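Local atomic coordinates of enoyl CoA hydratase/isomerase (Crotonase) (Legionella pneumophila subsp. pneumophila, PDB entry 3I47), a protein that probably hydrates enoyl-CoA thioesters or isomerises related acyl-CoA substrates. Residues 128-133 with 169-174; 152-157 with 177-182; 89-94 with 115-120; 15-20 with 52-57. All coordinates share one frame; numbering follows the deposited sequence. Where two conformers were deposited one is given.

Contact 1 of 4, residues 128-133 with 169-174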
loop_
_atom_site.group_PDB
_atom_site.type_symbol
_atom_site.label_atom_id
_atom_site.label_comp_id
_atom_site.label_asym_id
_atom_site.label_seq_id
_atom_site.Cartn_x
_atom_site.Cartn_y
_atom_site.Cartn_z
ATOM N N THR A 128 -5.939 -10.332 -12.799
ATOM C CA THR A 128 -7.222 -10.144 -13.486
ATOM C C THR A 128 -8.381 -10.779 -12.713
ATOM O O THR A 128 -9.524 -10.316 -12.813
ATOM C CB THR A 128 -7.189 -10.714 -14.925
ATOM O OG1 THR A 128 -6.852 -12.101 -14.884
ATOM C CG2 THR A 128 -6.161 -9.978 -15.771
ATOM N N SER A 129 -8.081 -11.809 -11.933
ATOM C CA SER A 129 -9.110 -12.533 -11.182
ATOM C C SER A 129 -9.375 -11.971 -9.777
ATOM O O SER A 129 -10.233 -12.501 -9.056
ATOM C CB SER A 129 -8.762 -14.027 -11.109
ATOM O OG SER A 129 -8.873 -14.633 -12.385
ATOM N N ALA A 130 -8.661 -10.910 -9.384
ATOM C CA ALA A 130 -8.851 -10.285 -8.060
ATOM C C ALA A 130 -10.250 -9.681 -7.912
ATOM O O ALA A 130 -10.838 -9.225 -8.895
ATOM C CB ALA A 130 -7.789 -9.220 -7.805
ATOM N N ARG A 131 -10.788 -9.727 -6.692
ATOM C CA ARG A 131 -12.092 -9.126 -6.407
ATOM C C ARG A 131 -12.018 -8.388 -5.088
ATOM O O ARG A 131 -11.248 -8.751 -4.195
ATOM C CB ARG A 131 -13.223 -10.159 -6.339
ATOM C CG ARG A 131 -13.375 -11.048 -7.556
ATOM C CD ARG A 131 -12.947 -12.442 -7.181
ATOM N NE ARG A 131 -13.501 -12.804 -5.879
ATOM C CZ ARG A 131 -13.283 -13.953 -5.248
ATOM N NH1 ARG A 131 -13.850 -14.169 -4.069
ATOM N NH2 ARG A 131 -12.521 -14.892 -5.792
ATOM N N PHE A 132 -12.810 -7.325 -4.974
ATOM C CA PHE A 132 -12.772 -6.464 -3.796
ATOM C C PHE A 132 -14.164 -6.275 -3.224
ATOM O O PHE A 132 -15.150 -6.372 -3.944
ATOM C CB PHE A 132 -12.221 -5.085 -4.189
ATOM C CG PHE A 132 -10.801 -5.121 -4.685
ATOM C CD1 PHE A 132 -10.531 -5.428 -6.016
ATOM C CD2 PHE A 132 -9.742 -4.835 -3.816
ATOM C CE1 PHE A 132 -9.192 -5.458 -6.475
ATOM C CE2 PHE A 132 -8.416 -4.863 -4.264
ATOM C CZ PHE A 132 -8.156 -5.160 -5.593
ATOM N N CYS A 133 -14.232 -5.991 -1.928
ATOM C CA CYS A 133 -15.521 -5.726 -1.288
ATOM C C CYS A 133 -15.347 -5.012 0.036
ATOM O O CYS A 133 -14.502 -5.396 0.840
ATOM C CB CYS A 133 -16.270 -7.046 -1.063
ATOM S SG CYS A 133 -17.959 -6.864 -0.458
ATOM N N PHE A 169 -16.686 -5.992 -6.349
ATOM C CA PHE A 169 -16.260 -5.419 -7.619
ATOM C C PHE A 169 -14.974 -6.058 -8.101
ATOM O O PHE A 169 -14.087 -6.366 -7.299
ATOM C CB PHE A 169 -16.201 -3.878 -7.599
ATOM C CG PHE A 169 -15.306 -3.274 -6.531
ATOM C CD1 PHE A 169 -14.072 -2.704 -6.883
ATOM C CD2 PHE A 169 -15.720 -3.199 -5.194
ATOM C CE1 PHE A 169 -13.251 -2.100 -5.922
ATOM C CE2 PHE A 169 -14.913 -2.598 -4.218
ATOM C CZ PHE A 169 -13.665 -2.039 -4.575
ATOM N N ASP A 170 -14.894 -6.282 -9.411
ATOM C CA ASP A 170 -13.758 -7.010 -9.977
ATOM C C ASP A 170 -12.512 -6.148 -10.191
ATOM O O ASP A 170 -12.512 -4.950 -9.903
ATOM C CB ASP A 170 -14.156 -7.810 -11.232
ATOM C CG ASP A 170 -14.564 -6.935 -12.413
ATOM O OD1 ASP A 170 -14.257 -5.727 -12.432
ATOM O OD2 ASP A 170 -15.203 -7.476 -13.355
ATOM N N ALA A 171 -11.434 -6.784 -10.648
ATOM C CA ALA A 171 -10.152 -6.104 -10.799
ATOM C C ALA A 171 -10.244 -5.001 -11.844
ATOM O O ALA A 171 -9.668 -3.929 -11.643
ATOM C CB ALA A 171 -9.062 -7.103 -11.171
ATOM N N THR A 172 -10.979 -5.242 -12.935
ATOM C CA THR A 172 -11.194 -4.195 -13.955
ATOM C C THR A 172 -11.894 -2.958 -13.376
ATOM O O THR A 172 -11.515 -1.808 -13.672
ATOM C CB THR A 172 -11.966 -4.735 -15.178
ATOM O OG1 THR A 172 -11.206 -5.793 -15.769
ATOM C CG2 THR A 172 -12.186 -3.615 -16.230
ATOM N N ARG A 173 -12.900 -3.189 -12.535
ATOM C CA ARG A 173 -13.583 -2.102 -11.861
ATOM C C ARG A 173 -12.662 -1.384 -10.871
ATOM O O ARG A 173 -12.658 -0.149 -10.811
ATOM C CB ARG A 173 -14.848 -2.609 -11.161
ATOM C CG ARG A 173 -15.733 -1.483 -10.673
ATOM C CD ARG A 173 -15.979 -0.507 -11.832
ATOM N NE ARG A 173 -17.032 0.456 -11.555
ATOM C CZ ARG A 173 -16.990 1.726 -11.945
ATOM N NH1 ARG A 173 -15.926 2.213 -12.581
ATOM N NH2 ARG A 173 -18.015 2.519 -11.681
ATOM N N ALA A 174 -11.882 -2.146 -10.100
ATOM C CA ALA A 174 -10.922 -1.528 -9.186
ATOM C C ALA A 174 -9.908 -0.664 -9.937
ATOM O O ALA A 174 -9.530 0.402 -9.465
ATOM C CB ALA A 174 -10.220 -2.581 -8.334
#

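Contact 2 of 4, residues 152-157 with 177-182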
loop_
_atom_site.group_PDB
_atom_site.type_symbol
_atom_site.label_atom_id
_atom_site.label_comp_id
_atom_site.label_asym_id
_atom_site.label_seq_id
_atom_site.Cartn_x
_atom_site.Cartn_y
_atom_site.Cartn_z
ATOM N N ARG A 152 -9.685 8.636 -0.315
ATOM C CA ARG A 152 -8.565 9.290 -1.011
ATOM C C ARG A 152 -8.252 8.617 -2.353
ATOM O O ARG A 152 -8.024 9.299 -3.359
ATOM C CB ARG A 152 -7.311 9.341 -0.133
ATOM C CG ARG A 152 -6.163 10.111 -0.793
ATOM C CD ARG A 152 -5.041 10.358 0.190
ATOM N NE ARG A 152 -4.360 9.121 0.570
ATOM C CZ ARG A 152 -3.376 9.054 1.465
ATOM N NH1 ARG A 152 -2.960 10.159 2.088
ATOM N NH2 ARG A 152 -2.809 7.884 1.743
ATOM N N ALA A 153 -8.249 7.287 -2.364
ATOM C CA ALA A 153 -7.861 6.515 -3.545
ATOM C C ALA A 153 -8.864 6.582 -4.693
ATOM O O ALA A 153 -8.468 6.784 -5.851
ATOM C CB ALA A 153 -7.573 5.057 -3.158
ATOM N N ILE A 154 -10.151 6.439 -4.375
ATOM C CA ILE A 154 -11.189 6.275 -5.412
ATOM C C ILE A 154 -12.199 7.424 -5.437
ATOM O O ILE A 154 -13.048 7.484 -6.323
ATOM C CB ILE A 154 -11.925 4.899 -5.306
ATOM C CG1 ILE A 154 -12.814 4.832 -4.055
ATOM C CG2 ILE A 154 -10.899 3.744 -5.309
ATOM C CD1 ILE A 154 -13.732 3.595 -4.000
ATOM N N GLY A 155 -12.091 8.332 -4.478
ATOM C CA GLY A 155 -13.005 9.467 -4.393
ATOM C C GLY A 155 -14.250 9.166 -3.580
ATOM O O GLY A 155 -14.685 8.016 -3.467
ATOM N N GLU A 156 -14.832 10.228 -3.021
ATOM C CA GLU A 156 -16.035 10.147 -2.192
ATOM C C GLU A 156 -17.216 9.460 -2.882
ATOM O O GLU A 156 -17.900 8.645 -2.261
ATOM C CB GLU A 156 -16.409 11.559 -1.717
ATOM C CG GLU A 156 -17.612 11.640 -0.779
ATOM C CD GLU A 156 -18.106 13.072 -0.567
ATOM O OE1 GLU A 156 -17.323 14.024 -0.778
ATOM O OE2 GLU A 156 -19.284 13.239 -0.181
ATOM N N ARG A 157 -17.456 9.794 -4.154
ATOM C CA ARG A 157 -18.622 9.277 -4.879
ATOM C C ARG A 157 -18.602 7.738 -4.950
ATOM O O ARG A 157 -19.564 7.072 -4.551
ATOM C CB ARG A 157 -18.718 9.920 -6.272
ATOM C CG ARG A 157 -19.999 9.576 -7.066
ATOM C CD ARG A 157 -20.104 10.448 -8.343
ATOM N NE ARG A 157 -21.317 10.177 -9.122
ATOM C CZ ARG A 157 -22.528 10.640 -8.807
ATOM N NH1 ARG A 157 -23.589 10.334 -9.544
ATOM N NH2 ARG A 157 -22.680 11.400 -7.736
ATOM N N LEU A 177 -11.539 2.611 -11.200
ATOM C CA LEU A 177 -11.741 3.517 -10.070
ATOM C C LEU A 177 -10.458 4.049 -9.450
ATOM O O LEU A 177 -10.514 4.896 -8.548
ATOM C CB LEU A 177 -12.584 2.840 -8.989
ATOM C CG LEU A 177 -14.050 2.562 -9.322
ATOM C CD1 LEU A 177 -14.696 1.823 -8.169
ATOM C CD2 LEU A 177 -14.824 3.850 -9.652
ATOM N N ASN A 178 -9.316 3.550 -9.931
ATOM C CA ASN A 178 -7.990 3.925 -9.444
ATOM C C ASN A 178 -7.624 3.333 -8.080
ATOM O O ASN A 178 -6.647 3.773 -7.468
ATOM C CB ASN A 178 -7.806 5.458 -9.379
ATOM C CG ASN A 178 -7.611 6.116 -10.747
ATOM O OD1 ASN A 178 -7.469 5.456 -11.776
ATOM N ND2 ASN A 178 -7.601 7.446 -10.749
ATOM N N LEU A 179 -8.378 2.342 -7.602
ATOM C CA LEU A 179 -7.942 1.599 -6.410
ATOM C C LEU A 179 -6.678 0.832 -6.764
ATOM O O LEU A 179 -5.716 0.800 -5.981
ATOM C CB LEU A 179 -9.031 0.638 -5.927
ATOM C CG LEU A 179 -8.667 -0.220 -4.698
ATOM C CD1 LEU A 179 -8.292 0.674 -3.525
ATOM C CD2 LEU A 179 -9.838 -1.121 -4.342
ATOM N N VAL A 180 -6.693 0.194 -7.931
ATOM C CA VAL A 180 -5.470 -0.427 -8.455
ATOM C C VAL A 180 -5.044 0.306 -9.713
ATOM O O VAL A 180 -5.897 0.820 -10.466
ATOM C CB VAL A 180 -5.590 -1.957 -8.722
ATOM C CG1 VAL A 180 -6.090 -2.680 -7.485
ATOM C CG2 VAL A 180 -6.451 -2.254 -9.884
ATOM N N GLN A 181 -3.733 0.353 -9.933
ATOM C CA GLN A 181 -3.178 1.060 -11.098
ATOM C C GLN A 181 -2.635 0.150 -12.186
ATOM O O GLN A 181 -2.246 0.638 -13.263
ATOM C CB GLN A 181 -2.075 2.024 -10.658
ATOM C CG GLN A 181 -2.536 3.181 -9.785
ATOM C CD GLN A 181 -2.182 3.007 -8.323
ATOM O OE1 GLN A 181 -2.324 1.930 -7.760
ATOM N NE2 GLN A 181 -1.721 4.087 -7.697
ATOM N N HIS A 182 -2.587 -1.159 -11.906
ATOM C CA HIS A 182 -2.140 -2.169 -12.854
ATOM C C HIS A 182 -2.974 -3.417 -12.663
ATOM O O HIS A 182 -3.238 -3.821 -11.530
ATOM C CB HIS A 182 -0.670 -2.536 -12.613
ATOM C CG HIS A 182 0.255 -1.366 -12.688
ATOM N ND1 HIS A 182 0.791 -0.918 -13.874
ATOM C CD2 HIS A 182 0.711 -0.530 -11.724
ATOM C CE1 HIS A 182 1.552 0.137 -13.636
ATOM N NE2 HIS A 182 1.513 0.400 -12.342
HETATM O O HOH W 1 -7.604 8.547 -7.687
HETATM O O HOH W 2 -12.341 6.887 -8.967
#

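Contact 3 of 4, residues 89-94 with 115-120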
loop_
_atom_site.group_PDB
_atom_site.type_symbol
_atom_site.label_atom_id
_atom_site.label_comp_id
_atom_site.label_asym_id
_atom_site.label_seq_id
_atom_site.Cartn_x
_atom_site.Cartn_y
_atom_site.Cartn_z
ATOM N N GLY A 89 -5.869 0.487 12.596
ATOM C CA GLY A 89 -5.698 1.943 12.440
ATOM C C GLY A 89 -4.238 2.367 12.400
ATOM O O GLY A 89 -3.832 3.138 11.524
ATOM N N ASN A 90 -3.433 1.852 13.326
ATOM C CA ASN A 90 -2.011 2.171 13.323
ATOM C C ASN A 90 -1.257 1.572 12.149
ATOM O O ASN A 90 -0.350 2.218 11.607
ATOM C CB ASN A 90 -1.380 1.740 14.640
ATOM C CG ASN A 90 -1.620 2.745 15.736
ATOM O OD1 ASN A 90 -1.359 3.936 15.558
ATOM N ND2 ASN A 90 -2.098 2.279 16.885
ATOM N N LEU A 91 -1.643 0.363 11.738
ATOM C CA LEU A 91 -1.027 -0.257 10.556
ATOM C C LEU A 91 -1.263 0.593 9.307
ATOM O O LEU A 91 -0.317 0.904 8.575
ATOM C CB LEU A 91 -1.533 -1.691 10.331
ATOM C CG LEU A 91 -1.042 -2.375 9.039
ATOM C CD1 LEU A 91 0.509 -2.501 8.996
ATOM C CD2 LEU A 91 -1.711 -3.736 8.868
ATOM N N MET A 92 -2.512 0.970 9.072
ATOM C CA MET A 92 -2.821 1.734 7.863
ATOM C C MET A 92 -2.138 3.100 7.901
ATOM O O MET A 92 -1.629 3.572 6.872
ATOM C CB MET A 92 -4.328 1.866 7.689
ATOM C CG MET A 92 -5.019 0.516 7.545
ATOM S SD MET A 92 -5.210 -0.037 5.855
ATOM C CE MET A 92 -6.401 1.159 5.295
ATOM N N TYR A 93 -2.112 3.731 9.075
ATOM C CA TYR A 93 -1.451 5.020 9.212
ATOM C C TYR A 93 0.031 4.879 8.904
ATOM O O TYR A 93 0.582 5.659 8.121
ATOM C CB TYR A 93 -1.676 5.603 10.604
ATOM C CG TYR A 93 -1.111 6.984 10.765
ATOM C CD1 TYR A 93 -1.653 8.062 10.062
ATOM C CD2 TYR A 93 -0.039 7.215 11.612
ATOM C CE1 TYR A 93 -1.137 9.348 10.212
ATOM C CE2 TYR A 93 0.487 8.504 11.768
ATOM C CZ TYR A 93 -0.076 9.555 11.067
ATOM O OH TYR A 93 0.442 10.832 11.213
ATOM N N SER A 94 0.657 3.859 9.487
ATOM C CA SER A 94 2.072 3.614 9.263
ATOM C C SER A 94 2.402 3.374 7.784
ATOM O O SER A 94 3.415 3.891 7.280
ATOM C CB SER A 94 2.541 2.463 10.142
ATOM O OG SER A 94 2.551 2.905 11.493
ATOM N N ALA A 115 -8.886 -4.962 1.474
ATOM C CA ALA A 115 -9.141 -3.961 0.434
ATOM C C ALA A 115 -8.610 -2.604 0.862
ATOM O O ALA A 115 -8.116 -1.818 0.043
ATOM C CB ALA A 115 -10.629 -3.874 0.136
ATOM N N GLY A 116 -8.696 -2.329 2.161
ATOM C CA GLY A 116 -8.126 -1.093 2.697
ATOM C C GLY A 116 -6.616 -1.023 2.534
ATOM O O GLY A 116 -6.073 0.049 2.244
ATOM N N LEU A 117 -5.918 -2.139 2.738
ATOM C CA LEU A 117 -4.460 -2.133 2.578
ATOM C C LEU A 117 -4.036 -1.684 1.185
ATOM O O LEU A 117 -3.069 -0.930 1.046
ATOM C CB LEU A 117 -3.844 -3.502 2.873
ATOM C CG LEU A 117 -3.959 -4.065 4.282
ATOM C CD1 LEU A 117 -3.113 -5.333 4.347
ATOM C CD2 LEU A 117 -3.510 -3.066 5.356
ATOM N N ALA A 118 -4.767 -2.134 0.162
ATOM C CA ALA A 118 -4.502 -1.720 -1.214
ATOM C C ALA A 118 -4.619 -0.204 -1.356
ATOM O O ALA A 118 -3.810 0.422 -2.024
ATOM C CB ALA A 118 -5.457 -2.431 -2.193
ATOM N N ALA A 119 -5.621 0.393 -0.707
ATOM C CA ALA A 119 -5.802 1.842 -0.761
ATOM C C ALA A 119 -4.742 2.629 0.025
ATOM O O ALA A 119 -4.398 3.752 -0.346
ATOM C CB ALA A 119 -7.213 2.207 -0.277
ATOM N N ALA A 120 -4.224 2.056 1.116
ATOM C CA ALA A 120 -3.247 2.750 1.941
ATOM C C ALA A 120 -1.881 2.814 1.275
ATOM O O ALA A 120 -1.108 3.752 1.510
ATOM C CB ALA A 120 -3.124 2.048 3.304
#

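Contact 4 of 4, residues 15-20 with 52-57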
loop_
_atom_site.group_PDB
_atom_site.type_symbol
_atom_site.label_atom_id
_atom_site.label_comp_id
_atom_site.label_asym_id
_atom_site.label_seq_id
_atom_site.Cartn_x
_atom_site.Cartn_y
_atom_site.Cartn_z
ATOM N N GLY A 15 11.761 -4.701 0.062
ATOM C CA GLY A 15 11.310 -5.444 1.249
ATOM C C GLY A 15 9.964 -6.060 0.948
ATOM O O GLY A 15 9.051 -5.362 0.511
ATOM N N LEU A 16 9.849 -7.367 1.160
ATOM C CA LEU A 16 8.642 -8.109 0.802
ATOM C C LEU A 16 7.986 -8.671 2.054
ATOM O O LEU A 16 8.593 -9.484 2.754
ATOM C CB LEU A 16 9.013 -9.260 -0.140
ATOM C CG LEU A 16 9.729 -8.911 -1.447
ATOM C CD1 LEU A 16 10.419 -10.135 -2.013
ATOM C CD2 LEU A 16 8.730 -8.380 -2.433
ATOM N N LEU A 17 6.772 -8.210 2.355
ATOM C CA LEU A 17 5.973 -8.769 3.453
ATOM C C LEU A 17 4.928 -9.649 2.818
ATOM O O LEU A 17 4.147 -9.171 1.993
ATOM C CB LEU A 17 5.286 -7.663 4.263
ATOM C CG LEU A 17 6.032 -6.810 5.296
ATOM C CD1 LEU A 17 6.982 -5.805 4.654
ATOM C CD2 LEU A 17 5.011 -6.098 6.164
ATOM N N THR A 18 4.909 -10.930 3.184
ATOM C CA THR A 18 3.961 -11.873 2.591
ATOM C C THR A 18 3.023 -12.494 3.628
ATOM O O THR A 18 3.460 -13.261 4.493
ATOM C CB THR A 18 4.708 -12.986 1.815
ATOM O OG1 THR A 18 5.606 -12.384 0.877
ATOM C CG2 THR A 18 3.731 -13.878 1.063
ATOM N N MET A 19 1.734 -12.180 3.520
ATOM C CA MET A 19 0.730 -12.832 4.360
ATOM C C MET A 19 0.652 -14.308 3.974
ATOM O O MET A 19 0.464 -14.645 2.805
ATOM C CB MET A 19 -0.625 -12.142 4.209
ATOM C CG MET A 19 -0.644 -10.707 4.777
ATOM S SD MET A 19 -2.203 -9.747 4.574
ATOM C CE MET A 19 -2.305 -9.578 2.777
ATOM N N ASN A 20 0.796 -15.184 4.966
ATOM C CA ASN A 20 1.026 -16.598 4.679
ATOM C C ASN A 20 0.105 -17.528 5.483
ATOM O O ASN A 20 0.453 -18.693 5.747
ATOM C CB ASN A 20 2.517 -16.917 4.916
ATOM C CG ASN A 20 2.938 -18.260 4.340
ATOM O OD1 ASN A 20 2.622 -18.594 3.197
ATOM N ND2 ASN A 20 3.665 -19.041 5.140
ATOM N N ILE A 52 8.786 -1.072 -0.580
ATOM C CA ILE A 52 8.098 -2.069 0.245
ATOM C C ILE A 52 6.911 -2.658 -0.501
ATOM O O ILE A 52 6.089 -1.915 -1.037
ATOM C CB ILE A 52 7.631 -1.423 1.555
ATOM C CG1 ILE A 52 8.854 -0.923 2.344
ATOM C CG2 ILE A 52 6.836 -2.425 2.416
ATOM C CD1 ILE A 52 8.504 -0.019 3.525
ATOM N N VAL A 53 6.833 -3.987 -0.521
ATOM C CA VAL A 53 5.718 -4.707 -1.149
ATOM C C VAL A 53 4.949 -5.513 -0.107
ATOM O O VAL A 53 5.548 -6.262 0.662
ATOM C CB VAL A 53 6.220 -5.664 -2.274
ATOM C CG1 VAL A 53 5.093 -6.513 -2.824
ATOM C CG2 VAL A 53 6.848 -4.865 -3.401
ATOM N N LEU A 54 3.633 -5.326 -0.075
ATOM C CA LEU A 54 2.739 -6.194 0.702
ATOM C C LEU A 54 2.056 -7.153 -0.257
ATOM O O LEU A 54 1.372 -6.726 -1.189
ATOM C CB LEU A 54 1.662 -5.366 1.422
ATOM C CG LEU A 54 2.075 -4.127 2.233
ATOM C CD1 LEU A 54 0.840 -3.479 2.889
ATOM C CD2 LEU A 54 3.158 -4.446 3.281
ATOM N N LYS A 55 2.238 -8.452 -0.030
ATOM C CA LYS A 55 1.651 -9.465 -0.897
ATOM C C LYS A 55 1.171 -10.632 -0.069
ATOM O O LYS A 55 1.207 -10.567 1.157
ATOM C CB LYS A 55 2.636 -9.911 -1.990
ATOM C CG LYS A 55 3.936 -10.592 -1.505
ATOM C CD LYS A 55 4.839 -10.905 -2.706
ATOM C CE LYS A 55 6.127 -11.585 -2.301
ATOM N NZ LYS A 55 5.872 -13.001 -1.873
ATOM N N ALA A 56 0.711 -11.680 -0.740
ATOM C CA ALA A 56 0.064 -12.791 -0.044
ATOM C C ALA A 56 0.289 -14.093 -0.787
ATOM O O ALA A 56 0.380 -14.112 -2.014
ATOM C CB ALA A 56 -1.437 -12.526 0.113
ATOM N N ASN A 57 0.373 -15.177 -0.022
ATOM C CA ASN A 57 0.341 -16.525 -0.579
ATOM C C ASN A 57 -1.063 -17.109 -0.482
ATOM O O ASN A 57 -1.939 -16.548 0.180
ATOM C CB ASN A 57 1.335 -17.430 0.156
ATOM C CG ASN A 57 2.781 -17.110 -0.184
ATOM O OD1 ASN A 57 3.089 -16.611 -1.271
ATOM N ND2 ASN A 57 3.688 -17.394 0.755
#

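Contact 1 of 4, residues 128-133 with 169-174
Phe132 lays its CB over one face of the Phe169 ring, with CB 3.6 Å from the ring centroid and only 20° off the ring normal, a CH-pi contact. The two rings themselves are tilted by just 23° but displaced, with little overlap, and the centroids lie 5.6 Å from each other. Phe169 reaches this place because its CG sits between the backbone N and the carbonyl carbon (chi1 57°), which swings the ring toward the neighbouring strand. The CD1-CE1 side of the Phe132 ring meets Ala174 CB, with CE1 at 3.6 Å, on the first turn of helix 171-176. Both phenylalanines occupy the same face of a small three-stranded sheet, in which strand 131-133 runs between 109-111 and 168-170. They form an antiparallel hydrogen-bonded pair here: Phe132 N donates to Phe169 O at 2.8 Å, and Phe169 N returns a bond to Phe132 O at 2.9 Å. On the other face Arg131 stands beside Asp170, but its chain leads away from the 169-174 segment. Asp170 is the N-cap of helix 171-176, its OD1 accepting from Arg173 N at 2.9 Å, so the edge strand passes straight into a capped helix. Ala171 then turns its CB toward the loop, 3.6 Å from Thr128 O, while the hydroxyl of Thr128 is held by Asp186.

Contact 2 of 4, residues 152-157 with 177-182
Ile154 presses its CG2 methyl against the turn at 177-179, and most of the close packing depends on that one branch. CG2 lies 3.7 Å from Leu179 CB, 4.1 Å from Leu177 CB and 3.5 Å from Leu177 O. The torsion at chi1 (70°) puts CG1 between the backbone N and the carbonyl carbon and turns CG2 beside the backbone N, facing the turn; the side chains of Ile154 and Leu179 run alongside each other in the same direction. Ala153 adds a looser touch, its CB 4.5 Å from Leu179 CD1, and both of these side chains also rest on Ala119 of helix 113-120.

Toward the surface, water replaces direct bonding between the segments. One molecule donates to both Ile154 O and Leu177 O, the latter at 2.7 Å, tying together two carbonyls that could not bond each other. A second donates to Ala153 O at 2.7 Å and accepts a longer bond from Asn178 ND2, so the amide of Asn178 is linked to the carbonyl of Ala153 through this water. Each helix ends at a residue with positive phi. Gly155 follows helix 147-154 and is also the N-cap of helix 156-165. The residues ending helix 147-154 thus pack beside the turn after helix 171-176, which Asn178 closes in a Schellman motif.

Contact 3 of 4, residues 89-94 with 115-120
Helices 89-94 and 115-120 run in roughly the same direction, their axes inclined by 28° and approaching to 9.8 Å, and the backbones come nearest at Met92 and Ala120, whose CA atoms are 6.0 Å apart. Met92 spans the gap. Its chain is bent at both chi2 and chi3 (-92° and -69°), which carries the thioether across and folds the terminal methyl down onto the second helix; this is one of two deposited conformers, and the contacts of the methionine are less certain for the other. In this conformer CE lies 3.3 Å from Gly116 O, and the glycine, having no side chain, lets the methyl settle directly against the helix backbone. The sulfur touches Leu117 CD2 at 3.5 Å and, in a different direction, Ala120 CB at 3.9 Å. Ala120 points its CB toward the other helix, one turn on from Gly116. Leu117 uses the same methyl twice: CD2 also touches Leu91 CD2, at 4.0 Å, where the two leucine side chains cross at about a right angle. The contact is wholly apolar between side chains and buried near the middle of the chain, packing two helices of the crotonase fold, 78-97 and the short 113-120 that leads into strand 123-127. On one flank Leu91 continues onto Leu33 and Arg37 of helix 30-45, while on the other Met92 meets Tyr149 of helix 147-154; Ile95, a turn further along helix 78-97, packs on both Leu117 and Ala120.

Contact 4 of 4, residues 15-20 with 52-57
Lys55 takes a chi1 of 63°, with CG between the backbone N and the carbonyl carbon, then runs extended until a bend at chi4 (72°) curls NZ back over Thr18, where it donates to OG1 at 2.8 Å. Thr18 meets it with OG1 beside its own backbone N, the rotation that also turns CG2 toward Asn57. These residues lie on adjacent parallel strands of a beta-alpha-beta unit, 14-19 and 51-56, linked through helix 30-45. The backbones are joined by five bonds, from Val53 N to Gly15 O at one end to Asn57 N to Met19 O at the other. On the face of Thr18 and Lys55, Leu16 CD2 packs on Val53 CB at 3.7 Å, and helix 189-201 covers this side. On the opposite face Leu17 and Leu54 lie alongside each other, their CD2 methyls 3.8 Å apart, while helix 30-45 covers Leu17, Met19 and Ile52. Beyond the strands, the amide planes of Asn20 and Asn57 stand 81° apart: Asn57 ND2 gives a straight bond of 2.9 Å to Asn20 OD1 from above its carbonyl plane, and Asn20 ND2 donates to Ser4 O.

In the fold
Along the chain contact 4 closes first, then contact 3, while contacts 1 and 2 interlock, their segments alternating. Contact 4 lies in the six-stranded sheet and contact 1 in the small three-stranded one, with centres about 19 Å apart and no touch between them. Contact 2 joins contacts 1 and 3: its centre is about 12 Å from that of contact 1, with Leu179 and Val180 packing on Phe132, and about 14 Å from that of contact 3, where Ala119 receives Ala153 and Leu179. Phe132 also touches Ala115, so contacts 1, 2 and 3 form a connected packing around helix 113-120, consistent with the compact crotonase fold. Contact 4 comes within about 5 Å of contact 3, nearest atoms, without touching.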